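Side-chain contacts in CEL44C (Paenibacillus polymyxa, PDB 2YIH), which hydrolyses internal beta-1,4-glucosidic bonds of xyloglucan and cellulose, this chain being the family 44 glycoside hydrolase portion of a longer multidomain protein: residues I10-D15 and S433-S438; G47-G52 and N72-N77; G225-G230 and D384-N389; Y234-Y239 and Q329-F334. The protein carries 8 engineered substitutions. One frame throughout, in Å; residues are numbered along the deposited sequence. Where two conformers were deposited one is given.

Contact 1 (I10-D15 and S433-S438); sequences ITIKVD and SSVHAS
Ile-12 and Val-435 reach toward each other tip to tip from two strands that run in nearly the same direction, 20° apart, with their axes 8.4 Å from one another. Followed outward from CB, Ile-12 forks toward the facing strand. Its CG2 branch, anti to the backbone N, comes to 4.1 Å from Val-435 CG2. The other branch, through CG1, runs on in a fully extended line (chi2 -179°), which carries the terminal CD1 to the base of the valine, 4.1 Å from Val-435 CB. Both branches of Ile-12 thus come down on the same side of the valine, CG2 and CD1 each near its CG2 methyl, in an entirely apolar contact. One step along in the pairing, Val-14 touches the smaller Ala-437 with a single methyl, CG1 lying 3.7 Å from Ala-437 CB. At the other end Ile-10 CD1 rests against Ser-433, 3.5 Å from its OG and 3.6 Å from its CB. That buried hydroxyl is satisfied elsewhere, by hydrogen bonds with Asp-429 O and Thr-427 OG1, so the methyl simply covers it. Val-451 and Leu-449 of strand 446-453, together with Phe-464 of strand 460-467, extend the same core. No hydrogen bond joins the two strands, which meet only through every second side chain: this is the face-to-face, aligned packing of two layers in a beta-sandwich, here the domain that accompanies the catalytic barrel.

Contact 2 (G47-G52 and N72-N77); sequences GNRMTG and NYLCSN. With BGC (beta-D-glucopyranose), chain B; EDO (1,2-ethanediol), chain M; EDO (1,2-ethanediol), chain H.
A sharp bend in Arg-49 at chi2 (-85°) lays its guanidinium against Tyr-73, whose ring stands anti to the backbone N (chi1 171°). It is the tyrosine's methylene that does the touching: Tyr-73 CB sits over the centre of the guanidinium face, 3.4 Å from Arg-49 CZ, while the two flat groups are tilted 30° to each other. Ethanediol, probably from the crystallisation liquor, accepts from Arg-49 NE at its O1 (2.9 Å) and lies over the tyrosine ring. The charge is paired with Asp-71, with Ser-60 as a further partner of NH1. Nearer the backbone, Leu-74 packs CD2 on Arg-49 CB and CD1 on Met-50 SD (3.6 Å). A serine at Arg-49 would probably leave Asp-71 without its charged mate and uncover the Tyr-73 methylene. Next to Arg-49, Asn-48 ND2 makes a weak, 3.4 Å hydrogen bond to glucose O3. The contact thus folds a long beta-alpha loop of the TIM barrel back on itself beside the glycan-binding cleft.

Contact 3 (G225-G230 and D384-N389); sequences GAEVFG and DVYMAN. Unlike the reference sequence in segment 225-230: Val-228 (reference Ile).
Inside the closed eight-stranded TIM barrel, the fifth strand (227-233) and the start of the eighth (387-390) face each other across the core, and Glu-227 meets Tyr-386 where both strands begin. The two side chains come from opposite directions. Tyr-386 OH donates a short 2.6 Å hydrogen bond to Glu-227 OE1, approaching on the syn side and 15° out of the carboxylate plane, with ring and carboxylate almost perpendicular (87°). The same OE1 is also bonded to Tyr-105 OH, while OE2 makes a salt bridge to Lys-353, whose ammonium in turn forms a cation-pi contact with Tyr-386. This network fixes the carboxylate's rotation, and the nearby lysine would be expected to keep it ionised. With a leucine in place of Glu-227, Lys-353 is likely to lose its counter-charge and both tyrosine hydroxyls an acceptor. One layer further in, the packing turns apolar. Phe-229 CZ lies 4.3 Å from Tyr-386 CE2, at the edge of the tyrosine ring. Met-387 crosses Phe-229 at about a right angle in a Met-aromatic contact, its sulfur 4.8 Å from the ring centroid and oblique to it. A final bend at chi3 (-68°) sets Met-387 CE 4.1 Å from Phe-229 CZ.

Contact 4 (Y234-Y239 and Q329-F334); sequences YGFGAY and QWFSEF. Engineered in segment 329-334: Phe-331 (natural residue Asn). With BGC (beta-D-glucopyranose), chain C.
Gly-235 O, held by Ala-238 N at 2.9 Å and by Tyr-239 N at 3.1 Å, anchors the first turn of the helix from which Phe-236 reaches Phe-331 and Phe-334. Gly-235 itself is the N-cap. With CG anti to the backbone N (chi1 -173°), the Phe-236 ring points between the two other phenylalanines. Its CE2 stands over a face of Phe-331, 3.5 Å from Phe-331 CG, the two planes being oblique at 40°. On the other flank of CZ, Phe-236 CE1 lies 3.6 Å from Phe-334 CB, and the edge of Phe-236 turns toward the Phe-334 face in an offset edge-to-face pair with planes at 63°. Phe-331 is an engineered residue, asparagine in the natural sequence, so this part of the cluster belongs to the variant. Its far end, CZ, comes to 3.7 Å from O3 of the bound glucose, and Trp-330 spreads one indole face under the same sugar, CE2 to C5 3.5 Å. Such aromatic platforms under sugar rings are characteristic of glycan-binding clefts, here at the mouth of the barrel.

Contacts 2, 3 and 4 all belong to the TIM barrel, whereas contact 1 lies in the beta-sandwich, whose strand 9-22 precedes the barrel in sequence and whose other strands follow it. The chain therefore leaves the sandwich, builds the whole barrel and returns, so that contact 1 brackets the other three. Contact 2 closes first; contact 3 then spans strands five and eight, and contact 4 falls between its segments, beginning directly beyond strand 227-233. Contacts 3 and 4 have centres about 21 Å apart, core against mouth. Contacts 2 and 4 each border bound sugar, glucose units of two different glycan chains, with centres about 29 Å apart, while contact 1 is about 42 Å from contact 2, centre to centre, remote from the bound sugars.

Contact 1 (I10-D15 and S433-S438)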
loop_
_atom_site.group_PDB
_atom_site.type_symbol
_atom_site.label_atom_id
_atom_site.label_comp_id
_atom_site.label_asym_id
_atom_site.label_seq_id
_atom_site.Cartn_x
_atom_site.Cartn_y
_atom_site.Cartn_z
ATOM N N ILE A 10 17.773 10.186 25.653
ATOM C CA ILE A 10 17.779 10.715 24.303
ATOM C C ILE A 10 16.994 12.015 24.311
ATOM O O ILE A 10 16.120 12.205 25.158
ATOM C CB ILE A 10 17.192 9.732 23.269
ATOM C CG1 ILE A 10 15.704 9.584 23.432
ATOM C CG2 ILE A 10 17.908 8.391 23.325
ATOM C CD1 ILE A 10 15.048 9.142 22.125
ATOM N N THR A 11 17.359 12.954 23.442
ATOM C CA THR A 11 16.612 14.199 23.393
ATOM C C THR A 11 15.766 14.260 22.107
ATOM O O THR A 11 16.213 13.849 21.043
ATOM C CB THR A 11 17.536 15.424 23.489
ATOM O OG1 THR A 11 18.577 15.296 22.519
ATOM C CG2 THR A 11 18.193 15.478 24.851
ATOM N N ILE A 12 14.544 14.751 22.246
ATOM C CA ILE A 12 13.597 14.790 21.132
ATOM C C ILE A 12 13.042 16.206 21.050
ATOM O O ILE A 12 12.578 16.744 22.055
ATOM C CB ILE A 12 12.474 13.778 21.334
ATOM C CG1 ILE A 12 13.012 12.353 21.073
ATOM C CG2 ILE A 12 11.310 14.046 20.332
ATOM C CD1 ILE A 12 11.953 11.267 21.220
ATOM N N LYS A 13 13.178 16.823 19.873
ATOM C CA LYS A 13 12.748 18.215 19.694
ATOM C C LYS A 13 11.556 18.215 18.759
ATOM O O LYS A 13 11.660 17.690 17.677
ATOM C CB LYS A 13 13.870 19.050 19.073
ATOM C CG LYS A 13 15.162 19.132 19.899
ATOM N N VAL A 14 10.427 18.750 19.207
ATOM C CA VAL A 14 9.223 18.812 18.369
ATOM C C VAL A 14 8.875 20.281 18.181
ATOM O O VAL A 14 8.785 21.040 19.170
ATOM C CB VAL A 14 8.036 18.085 19.027
ATOM C CG1 VAL A 14 6.807 18.151 18.117
ATOM C CG2 VAL A 14 8.404 16.615 19.330
ATOM N N ASP A 15 8.733 20.695 16.923
ATOM C CA ASP A 15 8.406 22.093 16.601
ATOM C C ASP A 15 7.143 22.134 15.723
ATOM O O ASP A 15 7.185 21.796 14.532
ATOM C CB ASP A 15 9.598 22.761 15.904
ATOM C CG ASP A 15 9.390 24.249 15.697
ATOM O OD1 ASP A 15 8.229 24.705 15.830
ATOM O OD2 ASP A 15 10.383 24.960 15.412
ATOM N N SER A 433 15.795 4.846 18.529
ATOM C CA SER A 433 14.446 5.433 18.630
ATOM C C SER A 433 13.946 5.878 17.259
ATOM O O SER A 433 14.740 6.079 16.328
ATOM C CB SER A 433 14.424 6.646 19.568
ATOM O OG SER A 433 15.068 7.778 18.956
ATOM N N SER A 434 12.629 6.035 17.162
ATOM C CA SER A 434 12.026 6.811 16.084
ATOM C C SER A 434 10.880 7.596 16.692
ATOM O O SER A 434 10.313 7.202 17.726
ATOM C CB SER A 434 11.478 5.886 14.997
ATOM O OG SER A 434 12.554 5.247 14.336
ATOM N N VAL A 435 10.517 8.705 16.058
ATOM C CA VAL A 435 9.482 9.560 16.618
ATOM C C VAL A 435 8.803 10.370 15.497
ATOM O O VAL A 435 9.447 10.811 14.535
ATOM C CB VAL A 435 10.092 10.538 17.680
ATOM C CG1 VAL A 435 11.228 11.350 17.037
ATOM C CG2 VAL A 435 8.980 11.434 18.277
ATOM N N HIS A 436 7.492 10.459 15.597
ATOM C CA HIS A 436 6.677 11.166 14.612
ATOM C C HIS A 436 5.668 12.034 15.322
ATOM O O HIS A 436 5.042 11.597 16.283
ATOM C CB HIS A 436 5.952 10.128 13.777
ATOM C CG HIS A 436 6.887 9.183 13.086
ATOM N ND1 HIS A 436 7.699 9.568 12.041
ATOM C CD2 HIS A 436 7.150 7.873 13.311
ATOM C CE1 HIS A 436 8.437 8.539 11.664
ATOM N NE2 HIS A 436 8.119 7.495 12.419
ATOM N N ALA A 437 5.490 13.264 14.834
ATOM C CA ALA A 437 4.622 14.213 15.510
ATOM C C ALA A 437 3.571 14.746 14.565
ATOM O O ALA A 437 3.780 14.809 13.360
ATOM C CB ALA A 437 5.464 15.406 16.086
ATOM N N SER A 438 2.442 15.162 15.124
ATOM C CA SER A 438 1.377 15.718 14.278
ATOM C C SER A 438 0.447 16.588 15.094
ATOM O O SER A 438 0.355 16.428 16.312
ATOM C CB SER A 438 0.558 14.590 13.621
ATOM O OG SER A 438 -0.033 13.766 14.607
#

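Contact 2 (G47-G52 and N72-N77)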
loop_
_atom_site.group_PDB
_atom_site.type_symbol
_atom_site.label_atom_id
_atom_site.label_comp_id
_atom_site.label_asym_id
_atom_site.label_seq_id
_atom_site.Cartn_x
_atom_site.Cartn_y
_atom_site.Cartn_z
ATOM N N GLY A 47 -3.735 -7.652 -6.034
ATOM C CA GLY A 47 -2.921 -8.845 -5.895
ATOM C C GLY A 47 -3.157 -9.886 -6.972
ATOM O O GLY A 47 -3.904 -9.661 -7.919
ATOM N N ASN A 48 -2.504 -11.035 -6.826
ATOM C CA ASN A 48 -2.404 -11.978 -7.968
ATOM C C ASN A 48 -3.784 -12.441 -8.453
ATOM O O ASN A 48 -3.990 -12.640 -9.654
ATOM C CB ASN A 48 -1.554 -13.175 -7.551
ATOM C CG ASN A 48 -0.112 -12.790 -7.301
ATOM O OD1 ASN A 48 0.334 -11.774 -7.784
ATOM N ND2 ASN A 48 0.647 -13.664 -6.641
ATOM N N ARG A 49 -4.730 -12.634 -7.530
ATOM C CA ARG A 49 -6.060 -13.132 -7.953
ATOM C C ARG A 49 -6.807 -12.175 -8.865
ATOM O O ARG A 49 -7.766 -12.584 -9.544
ATOM C CB ARG A 49 -6.936 -13.465 -6.724
ATOM C CG ARG A 49 -6.635 -14.848 -6.168
ATOM C CD ARG A 49 -7.427 -15.912 -6.919
ATOM N NE ARG A 49 -7.228 -17.251 -6.343
ATOM C CZ ARG A 49 -7.959 -18.308 -6.704
ATOM N NH1 ARG A 49 -8.943 -18.158 -7.599
ATOM N NH2 ARG A 49 -7.775 -19.496 -6.105
ATOM N N MET A 50 -6.456 -10.879 -8.833
ATOM C CA MET A 50 -7.259 -9.938 -9.610
ATOM C C MET A 50 -6.917 -9.883 -11.093
ATOM O O MET A 50 -7.723 -9.393 -11.897
ATOM C CB MET A 50 -7.233 -8.542 -8.976
ATOM C CG MET A 50 -8.088 -8.470 -7.683
ATOM S SD MET A 50 -9.825 -8.923 -7.955
ATOM C CE MET A 50 -10.383 -7.523 -8.921
ATOM N N THR A 51 -5.748 -10.406 -11.458
ATOM C CA THR A 51 -5.325 -10.374 -12.883
ATOM C C THR A 51 -6.345 -11.102 -13.767
ATOM O O THR A 51 -6.769 -10.576 -14.825
ATOM C CB THR A 51 -3.950 -11.058 -13.034
ATOM O OG1 THR A 51 -2.968 -10.233 -12.370
ATOM C CG2 THR A 51 -3.599 -11.257 -14.541
ATOM N N GLY A 52 -6.734 -12.309 -13.332
ATOM C CA GLY A 52 -7.712 -13.099 -14.089
ATOM C C GLY A 52 -9.124 -13.117 -13.541
ATOM O O GLY A 52 -9.929 -14.007 -13.895
ATOM N N ASN A 72 -13.886 -20.114 -7.309
ATOM C CA ASN A 72 -14.653 -19.058 -6.644
ATOM C C ASN A 72 -13.967 -18.466 -5.402
ATOM O O ASN A 72 -14.640 -17.896 -4.539
ATOM C CB ASN A 72 -16.042 -19.596 -6.259
ATOM C CG ASN A 72 -15.980 -20.734 -5.236
ATOM O OD1 ASN A 72 -14.940 -21.280 -4.950
ATOM N ND2 ASN A 72 -17.144 -21.138 -4.753
ATOM N N TYR A 73 -12.645 -18.583 -5.312
ATOM C CA TYR A 73 -11.933 -18.110 -4.114
ATOM C C TYR A 73 -12.346 -16.682 -3.730
ATOM O O TYR A 73 -12.514 -16.371 -2.550
ATOM C CB TYR A 73 -10.425 -18.129 -4.339
ATOM C CG TYR A 73 -9.652 -17.446 -3.217
ATOM C CD1 TYR A 73 -9.543 -18.040 -1.965
ATOM C CD2 TYR A 73 -9.108 -16.176 -3.389
ATOM C CE1 TYR A 73 -8.881 -17.407 -0.936
ATOM C CE2 TYR A 73 -8.409 -15.568 -2.377
ATOM C CZ TYR A 73 -8.322 -16.168 -1.153
ATOM O OH TYR A 73 -7.628 -15.545 -0.148
ATOM N N LEU A 74 -12.442 -15.782 -4.707
ATOM C CA LEU A 74 -12.646 -14.367 -4.323
ATOM C C LEU A 74 -14.042 -14.170 -3.712
ATOM O O LEU A 74 -14.276 -13.246 -2.893
ATOM C CB LEU A 74 -12.434 -13.430 -5.523
ATOM C CG LEU A 74 -10.975 -13.208 -5.936
ATOM C CD1 LEU A 74 -10.919 -12.265 -7.159
ATOM C CD2 LEU A 74 -10.165 -12.639 -4.729
ATOM N N CYS A 75 -14.985 -15.017 -4.123
ATOM C CA CYS A 75 -16.319 -15.010 -3.478
ATOM C C CYS A 75 -16.194 -15.472 -2.020
ATOM O O CYS A 75 -16.729 -14.823 -1.090
ATOM C CB CYS A 75 -17.288 -15.946 -4.195
ATOM S SG CYS A 75 -17.699 -15.367 -5.872
ATOM N N SER A 76 -15.496 -16.590 -1.832
ATOM C CA SER A 76 -15.187 -17.095 -0.486
ATOM C C SER A 76 -14.506 -16.036 0.391
ATOM O O SER A 76 -14.929 -15.766 1.533
ATOM C CB SER A 76 -14.306 -18.339 -0.580
ATOM O OG SER A 76 -14.956 -19.365 -1.305
ATOM N N ASN A 77 -13.433 -15.465 -0.135
ATOM C CA ASN A 77 -12.682 -14.446 0.570
ATOM C C ASN A 77 -13.534 -13.224 0.951
ATOM O O ASN A 77 -13.314 -12.612 2.022
ATOM C CB ASN A 77 -11.451 -14.020 -0.264
ATOM C CG ASN A 77 -10.553 -13.028 0.465
ATOM O OD1 ASN A 77 -10.012 -13.337 1.521
ATOM N ND2 ASN A 77 -10.424 -11.827 -0.084
HETATM C C2 BGC B . 6.342 -13.870 -6.347
HETATM C C3 BGC B . 5.026 -13.191 -6.732
HETATM C C4 BGC B . 4.535 -12.333 -5.566
HETATM C C5 BGC B . 5.637 -11.442 -4.995
HETATM C C6 BGC B . 5.121 -10.828 -3.694
HETATM C C1 BGC B . 7.349 -12.804 -5.916
HETATM O O2 BGC B . 6.883 -14.616 -7.446
HETATM O O3 BGC B . 4.020 -14.169 -7.042
HETATM O O4 BGC B . 3.387 -11.531 -5.887
HETATM O O5 BGC B . 6.817 -12.211 -4.736
HETATM O O6 BGC B . 4.481 -11.821 -2.880
HETATM C C1 EDO M . -4.631 -18.131 -3.404
HETATM O O1 EDO M . -4.884 -17.509 -4.686
HETATM C C2 EDO M . -5.951 -18.658 -2.825
HETATM O O2 EDO M . -6.379 -19.835 -3.527
HETATM C C1 EDO H . -9.821 -7.149 -0.003
HETATM O O1 EDO H . -10.682 -6.889 1.113
HETATM C C2 EDO H . -9.967 -8.632 -0.326
HETATM O O2 EDO H . -9.071 -9.334 0.526
#

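Contact 3 (G225-G230 and D384-N389)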
loop_
_atom_site.group_PDB
_atom_site.type_symbol
_atom_site.label_atom_id
_atom_site.label_comp_id
_atom_site.label_asym_id
_atom_site.label_seq_id
_atom_site.Cartn_x
_atom_site.Cartn_y
_atom_site.Cartn_z
ATOM N N GLY A 225 -12.943 11.228 -13.649
ATOM C CA GLY A 225 -12.451 11.605 -12.327
ATOM C C GLY A 225 -11.822 10.442 -11.573
ATOM O O GLY A 225 -11.227 10.638 -10.513
ATOM N N ALA A 226 -11.986 9.224 -12.082
ATOM C CA ALA A 226 -11.389 8.048 -11.384
ATOM C C ALA A 226 -9.880 8.138 -11.491
ATOM O O ALA A 226 -9.367 8.498 -12.551
ATOM C CB ALA A 226 -11.872 6.751 -12.029
ATOM N N GLU A 227 -9.167 7.733 -10.439
ATOM C CA GLU A 227 -7.707 7.757 -10.429
ATOM C C GLU A 227 -7.176 6.430 -10.923
ATOM O O GLU A 227 -7.552 5.385 -10.405
ATOM C CB GLU A 227 -7.212 8.005 -9.015
ATOM C CG GLU A 227 -7.629 9.409 -8.520
ATOM C CD GLU A 227 -7.090 9.713 -7.138
ATOM O OE1 GLU A 227 -7.293 8.902 -6.235
ATOM O OE2 GLU A 227 -6.314 10.698 -7.004
ATOM N N VAL A 228 -6.307 6.483 -11.926
ATOM C CA VAL A 228 -5.706 5.256 -12.501
ATOM C C VAL A 228 -4.319 5.049 -11.909
ATOM O O VAL A 228 -3.456 5.960 -11.961
ATOM C CB VAL A 228 -5.671 5.342 -14.058
ATOM C CG1 VAL A 228 -4.700 4.289 -14.679
ATOM C CG2 VAL A 228 -7.122 5.227 -14.610
ATOM N N PHE A 229 -4.092 3.843 -11.384
ATOM C CA PHE A 229 -2.846 3.498 -10.674
ATOM C C PHE A 229 -2.065 2.521 -11.554
ATOM O O PHE A 229 -2.648 1.516 -12.044
ATOM C CB PHE A 229 -3.164 2.710 -9.403
ATOM C CG PHE A 229 -3.710 3.532 -8.268
ATOM C CD1 PHE A 229 -4.890 4.288 -8.428
ATOM C CD2 PHE A 229 -3.084 3.503 -7.039
ATOM C CE1 PHE A 229 -5.418 5.025 -7.352
ATOM C CE2 PHE A 229 -3.606 4.200 -5.945
ATOM C CZ PHE A 229 -4.775 4.953 -6.111
ATOM N N GLY A 230 -0.784 2.803 -11.760
ATOM C CA GLY A 230 0.088 1.858 -12.485
ATOM C C GLY A 230 1.534 2.145 -12.162
ATOM O O GLY A 230 1.842 3.231 -11.699
ATOM N N ASP A 384 5.356 12.217 1.621
ATOM C CA ASP A 384 4.588 12.518 0.398
ATOM C C ASP A 384 4.067 11.262 -0.284
ATOM O O ASP A 384 4.036 11.190 -1.517
ATOM C CB ASP A 384 5.430 13.355 -0.590
ATOM C CG ASP A 384 5.870 14.699 0.023
ATOM O OD1 ASP A 384 4.998 15.551 0.261
ATOM O OD2 ASP A 384 7.066 14.858 0.354
ATOM N N VAL A 385 3.747 10.241 0.504
ATOM C CA VAL A 385 3.093 9.059 -0.058
ATOM C C VAL A 385 1.586 9.216 0.022
ATOM O O VAL A 385 1.042 9.548 1.073
ATOM C CB VAL A 385 3.565 7.781 0.673
ATOM C CG1 VAL A 385 2.802 6.538 0.158
ATOM C CG2 VAL A 385 5.092 7.628 0.486
ATOM N N TYR A 386 0.910 9.052 -1.114
ATOM C CA TYR A 386 -0.525 9.258 -1.176
ATOM C C TYR A 386 -1.332 8.111 -0.553
ATOM O O TYR A 386 -2.356 8.337 0.092
ATOM C CB TYR A 386 -0.914 9.404 -2.656
ATOM C CG TYR A 386 -2.395 9.520 -2.945
ATOM C CD1 TYR A 386 -3.151 10.559 -2.407
ATOM C CD2 TYR A 386 -3.006 8.678 -3.872
ATOM C CE1 TYR A 386 -4.515 10.702 -2.698
ATOM C CE2 TYR A 386 -4.360 8.811 -4.197
ATOM C CZ TYR A 386 -5.105 9.843 -3.637
ATOM O OH TYR A 386 -6.441 9.979 -3.979
ATOM N N MET A 387 -0.893 6.882 -0.766
ATOM C CA MET A 387 -1.702 5.730 -0.376
ATOM C C MET A 387 -0.756 4.566 -0.123
ATOM O O MET A 387 0.287 4.423 -0.813
ATOM C CB MET A 387 -2.737 5.382 -1.460
ATOM C CG MET A 387 -3.643 4.182 -1.116
ATOM S SD MET A 387 -4.907 4.042 -2.414
ATOM C CE MET A 387 -5.892 5.515 -2.167
ATOM N N ALA A 388 -1.080 3.744 0.882
ATOM C CA ALA A 388 -0.235 2.577 1.168
ATOM C C ALA A 388 -1.123 1.502 1.738
ATOM O O ALA A 388 -1.961 1.795 2.579
ATOM C CB ALA A 388 0.892 2.912 2.196
ATOM N N ASN A 389 -0.902 0.258 1.311
ATOM C CA ASN A 389 -1.804 -0.863 1.654
ATOM C C ASN A 389 -0.970 -2.081 2.103
ATOM O O ASN A 389 -0.222 -2.673 1.321
ATOM C CB ASN A 389 -2.709 -1.236 0.441
ATOM C CG ASN A 389 -3.516 -0.068 -0.058
ATOM O OD1 ASN A 389 -4.720 0.116 0.305
ATOM N ND2 ASN A 389 -2.894 0.746 -0.875
#

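Contact 4 (Y234-Y239 and Q329-F334)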
loop_
_atom_site.group_PDB
_atom_site.type_symbol
_atom_site.label_atom_id
_atom_site.label_comp_id
_atom_site.label_asym_id
_atom_site.label_seq_id
_atom_site.Cartn_x
_atom_site.Cartn_y
_atom_site.Cartn_z
ATOM N N TYR A 234 6.162 -5.217 -8.861
ATOM C CA TYR A 234 6.317 -6.125 -7.715
ATOM C C TYR A 234 7.443 -5.746 -6.761
ATOM O O TYR A 234 7.400 -6.101 -5.567
ATOM C CB TYR A 234 6.503 -7.583 -8.185
ATOM C CG TYR A 234 7.942 -7.966 -8.456
ATOM C CD1 TYR A 234 8.776 -8.462 -7.432
ATOM C CD2 TYR A 234 8.472 -7.847 -9.738
ATOM C CE1 TYR A 234 10.136 -8.830 -7.712
ATOM C CE2 TYR A 234 9.811 -8.208 -10.018
ATOM C CZ TYR A 234 10.621 -8.702 -8.995
ATOM O OH TYR A 234 11.936 -9.041 -9.260
ATOM N N GLY A 235 8.495 -5.101 -7.273
ATOM C CA GLY A 235 9.712 -4.928 -6.479
ATOM C C GLY A 235 10.840 -4.396 -7.342
ATOM O O GLY A 235 10.659 -4.118 -8.522
ATOM N N PHE A 236 12.020 -4.251 -6.741
ATOM C CA PHE A 236 13.075 -3.483 -7.349
ATOM C C PHE A 236 13.505 -3.997 -8.735
ATOM O O PHE A 236 13.801 -3.202 -9.624
ATOM C CB PHE A 236 14.280 -3.396 -6.407
ATOM C CG PHE A 236 15.338 -2.472 -6.924
ATOM C CD1 PHE A 236 15.205 -1.101 -6.752
ATOM C CD2 PHE A 236 16.319 -2.951 -7.770
ATOM C CE1 PHE A 236 16.146 -0.218 -7.326
ATOM C CE2 PHE A 236 17.226 -2.083 -8.356
ATOM C CZ PHE A 236 17.117 -0.732 -8.162
ATOM N N GLY A 237 13.507 -5.311 -8.943
ATOM C CA GLY A 237 13.906 -5.815 -10.264
ATOM C C GLY A 237 12.999 -5.310 -11.390
ATOM O O GLY A 237 13.449 -5.110 -12.524
ATOM N N ALA A 238 11.722 -5.094 -11.082
ATOM C CA ALA A 238 10.796 -4.514 -12.030
ATOM C C ALA A 238 10.992 -2.992 -12.126
ATOM O O ALA A 238 10.892 -2.424 -13.218
ATOM C CB ALA A 238 9.338 -4.833 -11.617
ATOM N N TYR A 239 11.227 -2.319 -10.995
ATOM C CA TYR A 239 11.548 -0.871 -11.048
ATOM C C TYR A 239 12.751 -0.632 -11.985
ATOM O O TYR A 239 12.758 0.319 -12.766
ATOM C CB TYR A 239 11.976 -0.320 -9.684
ATOM C CG TYR A 239 11.058 -0.426 -8.468
ATOM C CD1 TYR A 239 9.883 -1.201 -8.452
ATOM C CD2 TYR A 239 11.459 0.194 -7.280
ATOM C CE1 TYR A 239 9.131 -1.335 -7.261
ATOM C CE2 TYR A 239 10.730 0.090 -6.123
ATOM C CZ TYR A 239 9.611 -0.736 -6.086
ATOM O OH TYR A 239 8.925 -0.790 -4.887
ATOM N N GLN A 329 23.330 -3.770 -1.903
ATOM C CA GLN A 329 24.636 -4.209 -2.368
ATOM C C GLN A 329 24.965 -3.670 -3.764
ATOM O O GLN A 329 26.066 -3.149 -3.983
ATOM C CB GLN A 329 24.738 -5.750 -2.326
ATOM C CG GLN A 329 26.026 -6.279 -2.887
ATOM C CD GLN A 329 27.237 -5.741 -2.130
ATOM O OE1 GLN A 329 27.209 -5.605 -0.906
ATOM N NE2 GLN A 329 28.328 -5.486 -2.857
ATOM N N TRP A 330 24.022 -3.779 -4.710
ATOM C CA TRP A 330 24.340 -3.534 -6.100
ATOM C C TRP A 330 23.669 -2.305 -6.672
ATOM O O TRP A 330 24.022 -1.887 -7.768
ATOM C CB TRP A 330 24.020 -4.771 -6.954
ATOM C CG TRP A 330 24.929 -5.916 -6.657
ATOM C CD1 TRP A 330 24.609 -7.067 -6.001
ATOM C CD2 TRP A 330 26.308 -6.034 -7.037
ATOM N NE1 TRP A 330 25.718 -7.894 -5.929
ATOM C CE2 TRP A 330 26.769 -7.276 -6.554
ATOM C CE3 TRP A 330 27.199 -5.203 -7.728
ATOM C CZ2 TRP A 330 28.091 -7.717 -6.754
ATOM C CZ3 TRP A 330 28.515 -5.641 -7.926
ATOM C CH2 TRP A 330 28.935 -6.895 -7.455
ATOM N N PHE A 331 22.713 -1.719 -5.932
ATOM C CA PHE A 331 21.885 -0.634 -6.454
ATOM C C PHE A 331 21.642 0.443 -5.403
ATOM O O PHE A 331 20.588 1.066 -5.395
ATOM C CB PHE A 331 20.540 -1.185 -6.999
ATOM C CG PHE A 331 20.717 -2.188 -8.086
ATOM C CD1 PHE A 331 21.017 -1.781 -9.383
ATOM C CD2 PHE A 331 20.722 -3.545 -7.789
ATOM C CE1 PHE A 331 21.270 -2.723 -10.375
ATOM C CE2 PHE A 331 20.990 -4.489 -8.767
ATOM C CZ PHE A 331 21.236 -4.079 -10.070
ATOM N N SER A 332 22.641 0.720 -4.551
ATOM C CA SER A 332 22.445 1.676 -3.461
ATOM C C SER A 332 22.149 3.096 -3.923
ATOM O O SER A 332 21.646 3.891 -3.143
ATOM C CB SER A 332 23.621 1.692 -2.475
ATOM O OG SER A 332 24.797 2.137 -3.128
ATOM N N GLU A 333 22.445 3.418 -5.178
ATOM C CA GLU A 333 22.179 4.773 -5.680
ATOM C C GLU A 333 20.682 5.000 -5.882
ATOM O O GLU A 333 20.247 6.134 -6.073
ATOM C CB GLU A 333 22.951 5.070 -6.990
ATOM C CG GLU A 333 22.410 4.365 -8.212
ATOM C CD GLU A 333 23.082 3.005 -8.488
ATOM O OE1 GLU A 333 23.418 2.250 -7.545
ATOM O OE2 GLU A 333 23.281 2.707 -9.683
ATOM N N PHE A 334 19.903 3.921 -5.802
ATOM C CA PHE A 334 18.444 4.041 -5.827
ATOM C C PHE A 334 17.827 4.066 -4.436
ATOM O O PHE A 334 16.592 4.105 -4.302
ATOM C CB PHE A 334 17.846 2.918 -6.665
ATOM C CG PHE A 334 18.224 2.992 -8.127
ATOM C CD1 PHE A 334 17.506 3.802 -9.004
ATOM C CD2 PHE A 334 19.327 2.292 -8.605
ATOM C CE1 PHE A 334 17.828 3.858 -10.347
ATOM C CE2 PHE A 334 19.693 2.380 -9.930
ATOM C CZ PHE A 334 18.930 3.142 -10.814
HETATM C C2 BGC C . 25.425 -7.107 -11.368
HETATM C C3 BGC C . 24.313 -7.421 -10.370
HETATM C C4 BGC C . 24.408 -8.844 -9.824
HETATM C C5 BGC C . 25.834 -9.087 -9.342
HETATM C C6 BGC C . 26.050 -10.479 -8.767
HETATM C C1 BGC C . 26.780 -7.497 -10.787
HETATM O O1 BGC C . 27.838 -7.305 -11.737
HETATM O O2 BGC C . 25.410 -5.710 -11.678
HETATM O O3 BGC C . 23.023 -7.217 -10.956
HETATM O O4 BGC C . 23.544 -8.954 -8.699
HETATM O O5 BGC C . 26.720 -8.880 -10.434
HETATM O O6 BGC C . 25.882 -11.417 -9.828
#